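Local structure of flagellar brake protein YcgR (Klebsiella pneumoniae, 5KEC) at residues R114-R126 with L136-L149. The protein binds the second messenger c-di-GMP and, as MrkH, is a DNA-binding transcription activator of type 3 fimbriae linked to biofilm formation. Sequence-based numbering, arbitrary orientation.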
loop_
_atom_site.group_PDB
_atom_site.type_symbol
_atom_site.label_atom_id
_atom_site.label_comp_id
_atom_site.label_asym_id
_atom_site.label_seq_id
_atom_site.Cartn_x
_atom_site.Cartn_y
_atom_site.Cartn_z
ATOM N N ARG B 114 3.632 -3.847 -0.030
ATOM C CA ARG B 114 2.837 -5.016 -0.383
ATOM C C ARG B 114 2.972 -6.125 0.660
ATOM O O ARG B 114 2.156 -7.045 0.703
ATOM C CB ARG B 114 3.236 -5.539 -1.765
ATOM C CG ARG B 114 3.127 -4.515 -2.885
ATOM C CD ARG B 114 3.682 -5.075 -4.190
ATOM N NE ARG B 114 5.103 -5.397 -4.084
ATOM C CZ ARG B 114 5.779 -6.106 -4.985
ATOM N NH1 ARG B 114 5.159 -6.572 -6.064
ATOM N NH2 ARG B 114 7.071 -6.357 -4.806
ATOM N N PHE B 115 3.994 -6.033 1.505
ATOM C CA PHE B 115 4.263 -7.078 2.488
ATOM C C PHE B 115 3.446 -6.900 3.766
ATOM O O PHE B 115 3.230 -5.776 4.226
ATOM C CB PHE B 115 5.755 -7.132 2.826
ATOM C CG PHE B 115 6.592 -7.816 1.776
ATOM C CD1 PHE B 115 6.893 -9.167 1.879
ATOM C CD2 PHE B 115 7.072 -7.109 0.684
ATOM C CE1 PHE B 115 7.664 -9.796 0.917
ATOM C CE2 PHE B 115 7.844 -7.736 -0.281
ATOM C CZ PHE B 115 8.138 -9.081 -0.162
ATOM N N ARG B 116 2.999 -8.020 4.331
ATOM C CA ARG B 116 2.227 -8.007 5.571
ATOM C C ARG B 116 2.808 -8.998 6.574
ATOM O O ARG B 116 3.369 -10.023 6.193
ATOM C CB ARG B 116 0.744 -8.298 5.295
ATOM C CG ARG B 116 0.055 -7.230 4.441
ATOM C CD ARG B 116 -1.415 -7.552 4.169
ATOM N NE ARG B 116 -1.598 -8.922 3.693
ATOM C CZ ARG B 116 -1.430 -9.312 2.433
ATOM N NH1 ARG B 116 -1.072 -8.434 1.506
ATOM N NH2 ARG B 116 -1.617 -10.584 2.099
ATOM N N LEU B 117 2.668 -8.687 7.858
ATOM C CA LEU B 117 3.303 -9.469 8.914
ATOM C C LEU B 117 2.420 -10.589 9.473
ATOM O O LEU B 117 1.297 -10.351 9.916
ATOM C CB LEU B 117 3.751 -8.539 10.042
ATOM C CG LEU B 117 4.474 -9.155 11.239
ATOM C CD1 LEU B 117 5.694 -9.946 10.787
ATOM C CD2 LEU B 117 4.872 -8.057 12.213
ATOM N N ARG B 118 2.945 -11.811 9.454
ATOM C CA ARG B 118 2.272 -12.963 10.048
ATOM C C ARG B 118 2.428 -12.902 11.564
ATOM O O ARG B 118 3.393 -12.329 12.062
ATOM C CB ARG B 118 2.875 -14.257 9.496
ATOM C CG ARG B 118 2.177 -15.532 9.945
ATOM C CD ARG B 118 2.719 -16.748 9.199
ATOM N NE ARG B 118 4.170 -16.871 9.318
ATOM C CZ ARG B 118 4.787 -17.604 10.242
ATOM N NH1 ARG B 118 4.080 -18.287 11.133
ATOM N NH2 ARG B 118 6.111 -17.654 10.274
ATOM N N HIS B 119 1.483 -13.479 12.304
ATOM C CA HIS B 119 1.512 -13.366 13.763
ATOM C C HIS B 119 0.820 -14.530 14.473
ATOM O O HIS B 119 0.252 -15.413 13.835
ATOM C CB HIS B 119 0.902 -12.032 14.205
ATOM C CG HIS B 119 -0.523 -11.852 13.782
ATOM N ND1 HIS B 119 -1.583 -12.322 14.529
ATOM C CD2 HIS B 119 -1.063 -11.268 12.687
ATOM C CE1 HIS B 119 -2.715 -12.025 13.914
ATOM N NE2 HIS B 119 -2.428 -11.387 12.793
ATOM N N GLU B 120 0.872 -14.524 15.802
ATOM C CA GLU B 120 0.264 -15.591 16.599
ATOM C C GLU B 120 -0.992 -15.125 17.346
ATOM O O GLU B 120 -1.780 -15.943 17.831
ATOM C CB GLU B 120 1.292 -16.176 17.579
ATOM C CG GLU B 120 0.747 -17.272 18.487
ATOM C CD GLU B 120 0.280 -16.740 19.832
ATOM O OE1 GLU B 120 1.052 -15.997 20.473
ATOM O OE2 GLU B 120 -0.857 -17.057 20.244
ATOM N N HIS B 121 -1.178 -13.811 17.420
ATOM C CA HIS B 121 -2.287 -13.221 18.166
ATOM C C HIS B 121 -3.679 -13.677 17.710
ATOM O O HIS B 121 -3.875 -14.080 16.564
ATOM C CB HIS B 121 -2.196 -11.693 18.134
ATOM C CG HIS B 121 -1.133 -11.133 19.027
ATOM N ND1 HIS B 121 -1.380 -10.752 20.329
ATOM C CD2 HIS B 121 0.181 -10.887 18.807
ATOM C CE1 HIS B 121 -0.264 -10.296 20.872
ATOM N NE2 HIS B 121 0.697 -10.366 19.968
ATOM N N ASP B 122 -4.633 -13.601 18.634
ATOM C CA ASP B 122 -6.025 -13.966 18.385
ATOM C C ASP B 122 -6.797 -12.771 17.827
ATOM O O ASP B 122 -7.644 -12.208 18.507
ATOM C CB ASP B 122 -6.681 -14.403 19.698
ATOM C CG ASP B 122 -7.148 -15.846 19.674
ATOM O OD1 ASP B 122 -6.802 -16.582 18.725
ATOM O OD2 ASP B 122 -7.857 -16.247 20.621
ATOM N N PHE B 123 -6.495 -12.380 16.594
ATOM C CA PHE B 123 -7.134 -11.218 15.993
ATOM C C PHE B 123 -8.215 -11.674 15.029
ATOM O O PHE B 123 -8.008 -12.612 14.264
ATOM C CB PHE B 123 -6.107 -10.362 15.245
ATOM C CG PHE B 123 -5.058 -9.734 16.131
ATOM C CD1 PHE B 123 -5.228 -9.665 17.505
ATOM C CD2 PHE B 123 -3.901 -9.205 15.576
ATOM C CE1 PHE B 123 -4.265 -9.072 18.312
ATOM C CE2 PHE B 123 -2.931 -8.616 16.374
ATOM C CZ PHE B 123 -3.113 -8.545 17.745
ATOM N N TYR B 124 -9.365 -11.008 15.063
ATOM C CA TYR B 124 -10.477 -11.362 14.185
ATOM C C TYR B 124 -11.084 -10.094 13.597
ATOM O O TYR B 124 -10.811 -8.987 14.072
ATOM C CB TYR B 124 -11.552 -12.149 14.952
ATOM C CG TYR B 124 -11.103 -13.499 15.469
ATOM C CD1 TYR B 124 -11.273 -14.648 14.708
ATOM C CD2 TYR B 124 -10.511 -13.627 16.726
ATOM C CE1 TYR B 124 -10.862 -15.889 15.177
ATOM C CE2 TYR B 124 -10.096 -14.861 17.203
ATOM C CZ TYR B 124 -10.273 -15.989 16.424
ATOM O OH TYR B 124 -9.867 -17.220 16.892
ATOM N N CYS B 125 -11.890 -10.256 12.554
ATOM C CA CYS B 125 -12.657 -9.146 12.000
ATOM C C CYS B 125 -14.115 -9.561 11.879
ATOM O O CYS B 125 -14.433 -10.567 11.234
ATOM C CB CYS B 125 -12.124 -8.743 10.630
ATOM S SG CYS B 125 -13.123 -7.487 9.803
ATOM N N ARG B 126 -15.002 -8.793 12.503
ATOM C CA ARG B 126 -16.415 -9.134 12.482
ATOM C C ARG B 126 -17.202 -7.961 11.934
ATOM O O ARG B 126 -16.693 -6.846 11.864
ATOM C CB ARG B 126 -16.915 -9.484 13.888
ATOM C CG ARG B 126 -17.301 -8.267 14.713
ATOM C CD ARG B 126 -17.658 -8.654 16.139
ATOM N NE ARG B 126 -17.385 -7.565 17.074
ATOM C CZ ARG B 126 -18.308 -6.740 17.553
ATOM N NH1 ARG B 126 -19.576 -6.880 17.191
ATOM N NH2 ARG B 126 -17.964 -5.774 18.398
ATOM N N LEU B 136 -17.409 -13.261 9.879
ATOM C CA LEU B 136 -16.294 -13.321 10.806
ATOM C C LEU B 136 -15.071 -13.758 10.024
ATOM O O LEU B 136 -15.153 -14.680 9.214
ATOM C CB LEU B 136 -16.587 -14.320 11.926
ATOM C CG LEU B 136 -15.433 -14.542 12.902
ATOM C CD1 LEU B 136 -15.031 -13.231 13.540
ATOM C CD2 LEU B 136 -15.823 -15.567 13.958
ATOM N N PHE B 137 -13.944 -13.089 10.248
ATOM C CA PHE B 137 -12.701 -13.470 9.590
ATOM C C PHE B 137 -11.564 -13.577 10.595
ATOM O O PHE B 137 -11.504 -12.806 11.551
ATOM C CB PHE B 137 -12.310 -12.436 8.533
ATOM C CG PHE B 137 -13.272 -12.330 7.377
ATOM C CD1 PHE B 137 -13.250 -13.258 6.352
ATOM C CD2 PHE B 137 -14.164 -11.270 7.295
ATOM C CE1 PHE B 137 -14.122 -13.150 5.282
ATOM C CE2 PHE B 137 -15.032 -11.154 6.226
ATOM C CZ PHE B 137 -15.014 -12.097 5.221
ATOM N N ASP B 138 -10.666 -14.537 10.380
ATOM C CA ASP B 138 -9.385 -14.532 11.068
ATOM C C ASP B 138 -8.504 -13.485 10.413
ATOM O O ASP B 138 -8.383 -13.446 9.187
ATOM C CB ASP B 138 -8.700 -15.896 10.963
ATOM C CG ASP B 138 -9.255 -16.910 11.942
ATOM O OD1 ASP B 138 -10.438 -16.787 12.332
ATOM O OD2 ASP B 138 -8.505 -17.834 12.321
ATOM N N ILE B 139 -7.889 -12.631 11.219
ATOM C CA ILE B 139 -6.896 -11.699 10.694
ATOM C C ILE B 139 -5.548 -12.418 10.684
ATOM O O ILE B 139 -4.918 -12.585 11.731
ATOM C CB ILE B 139 -6.820 -10.424 11.545
ATOM C CG1 ILE B 139 -8.165 -9.702 11.513
ATOM C CG2 ILE B 139 -5.698 -9.499 11.046
ATOM C CD1 ILE B 139 -8.174 -8.404 12.283
ATOM N N LYS B 140 -5.119 -12.864 9.506
ATOM C CA LYS B 140 -3.948 -13.736 9.415
ATOM C C LYS B 140 -2.651 -12.944 9.423
ATOM O O LYS B 140 -1.681 -13.326 10.081
ATOM C CB LYS B 140 -4.018 -14.620 8.164
ATOM C CG LYS B 140 -5.191 -15.577 8.149
ATOM C CD LYS B 140 -5.222 -16.437 9.402
ATOM C CE LYS B 140 -4.067 -17.429 9.439
ATOM N NZ LYS B 140 -4.136 -18.302 10.648
ATOM N N ASP B 141 -2.621 -11.853 8.674
ATOM C CA ASP B 141 -1.474 -10.960 8.719
ATOM C C ASP B 141 -1.934 -9.518 8.625
ATOM O O ASP B 141 -3.106 -9.244 8.362
ATOM C CB ASP B 141 -0.450 -11.294 7.630
ATOM C CG ASP B 141 -1.021 -11.187 6.238
ATOM O OD1 ASP B 141 -1.882 -10.309 6.015
ATOM O OD2 ASP B 141 -0.603 -11.980 5.366
ATOM N N ILE B 142 -1.011 -8.597 8.845
ATOM C CA ILE B 142 -1.383 -7.200 8.969
ATOM C C ILE B 142 -0.190 -6.285 8.709
ATOM O O ILE B 142 0.942 -6.588 9.094
ATOM C CB ILE B 142 -1.985 -6.928 10.372
ATOM C CG1 ILE B 142 -2.606 -5.536 10.451
ATOM C CG2 ILE B 142 -0.937 -7.124 11.460
ATOM C CD1 ILE B 142 -3.274 -5.262 11.779
ATOM N N SER B 143 -0.448 -5.185 8.014
ATOM C CA SER B 143 0.532 -4.123 7.858
ATOM C C SER B 143 -0.163 -2.859 8.333
ATOM O O SER B 143 -1.225 -2.939 8.949
ATOM C CB SER B 143 0.973 -3.990 6.401
ATOM O OG SER B 143 -0.103 -3.591 5.573
ATOM N N ASP B 144 0.419 -1.698 8.065
ATOM C CA ASP B 144 -0.220 -0.452 8.471
ATOM C C ASP B 144 -1.190 0.024 7.400
ATOM O O ASP B 144 -1.911 1.002 7.591
ATOM C CB ASP B 144 0.818 0.625 8.801
ATOM C CG ASP B 144 1.794 0.854 7.677
ATOM O OD1 ASP B 144 2.946 1.243 7.968
ATOM O OD2 ASP B 144 1.413 0.647 6.505
ATOM N N GLY B 145 -1.218 -0.687 6.278
ATOM C CA GLY B 145 -2.081 -0.313 5.174
ATOM C C GLY B 145 -3.183 -1.320 4.903
ATOM O O GLY B 145 -4.156 -1.017 4.210
ATOM N N GLY B 146 -3.034 -2.524 5.439
ATOM C CA GLY B 146 -4.045 -3.542 5.231
ATOM C C GLY B 146 -3.828 -4.824 6.009
ATOM O O GLY B 146 -3.017 -4.887 6.935
ATOM N N CYS B 147 -4.569 -5.854 5.623
ATOM C CA CYS B 147 -4.519 -7.127 6.316
ATOM C C CYS B 147 -5.096 -8.210 5.431
ATOM O O CYS B 147 -5.832 -7.926 4.484
ATOM C CB CYS B 147 -5.322 -7.053 7.614
ATOM S SG CYS B 147 -7.083 -6.755 7.338
ATOM N N ALA B 148 -4.744 -9.453 5.738
ATOM C CA ALA B 148 -5.342 -10.605 5.087
ATOM C C ALA B 148 -6.326 -11.243 6.048
ATOM O O ALA B 148 -5.989 -11.525 7.201
ATOM C CB ALA B 148 -4.270 -11.616 4.677
ATOM N N LEU B 149 -7.547 -11.456 5.572
ATOM C CA LEU B 149 -8.591 -12.074 6.374
ATOM C C LEU B 149 -8.818 -13.460 5.827
ATOM O O LEU B 149 -8.698 -13.680 4.621
ATOM C CB LEU B 149 -9.880 -11.257 6.289
ATOM C CG LEU B 149 -9.712 -9.764 6.570
ATOM C CD1 LEU B 149 -10.976 -8.991 6.214
ATOM C CD2 LEU B 149 -9.320 -9.530 8.028
#
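Arg116 reaches over to Asp141 with its NE, which lies 2.7 Å from Asp141 OD1 and closes a salt bridge. The carboxylate oxygen sits at the guanidinium edge, in its plane, yet NE meets it from above the carboxylate plane, the two planes being 58° apart. The bend at chi3 (-49°) brings NE round to Asp141 OD1, with NH2 resting 3.8 Å from Ala148 CB. OD1 also takes a weak bond from the backbone N of Ala148, so two donors hold one oxygen. Next to the salt bridge, Leu117 and Ile142 form an antiparallel hydrogen-bonded pair, and Ser143 OG accepts from the N atoms of Gly145 and Gly146, an ST turn and ST motif between strands 134-142 and 146-151. Arg114, Asp141, Ser143 and Gly146 belong to the c-di-GMP site, empty in this apo model; the bridge probably limits the rotation of a ligand-binding carboxylate.

The tight part lies farther along, where Cys125 and Phe137 form an antiparallel hydrogen-bonded pair. Cys125 CB packs 3.9 Å from Leu149 CD2 and beside Ile139 CG1, while Phe123 CB lies 3.8 Å from Ile139 CB. Ile139 CD1 runs up against Tyr124 O at 3.2 Å.

The opposite face is more exposed to solvent. Tyr124 and Asp138 lie side by side, ring and carboxylate nearly perpendicular (87°), with Asp138 OD1 3.0 Å from Tyr124 CE1; Leu136 CD1 touches Tyr124 CB. The contact is loose between Arg118 and Phe123, where backbone pairing lapses, though the His119 ring still reaches the Ile139 and Lys140 carbonyls.

Strand 134-142 pairs with 117-118 and its hairpin partner 124-128 on one edge and with 146-151 on the other, in a PilZ-type beta-barrel domain. Strand 164-171 continues the sheet beyond Tyr124 and Arg126, strand 199-210 pairs beyond Cys147, and helix 214-234 packs on Leu117 through Leu227 and Ile228.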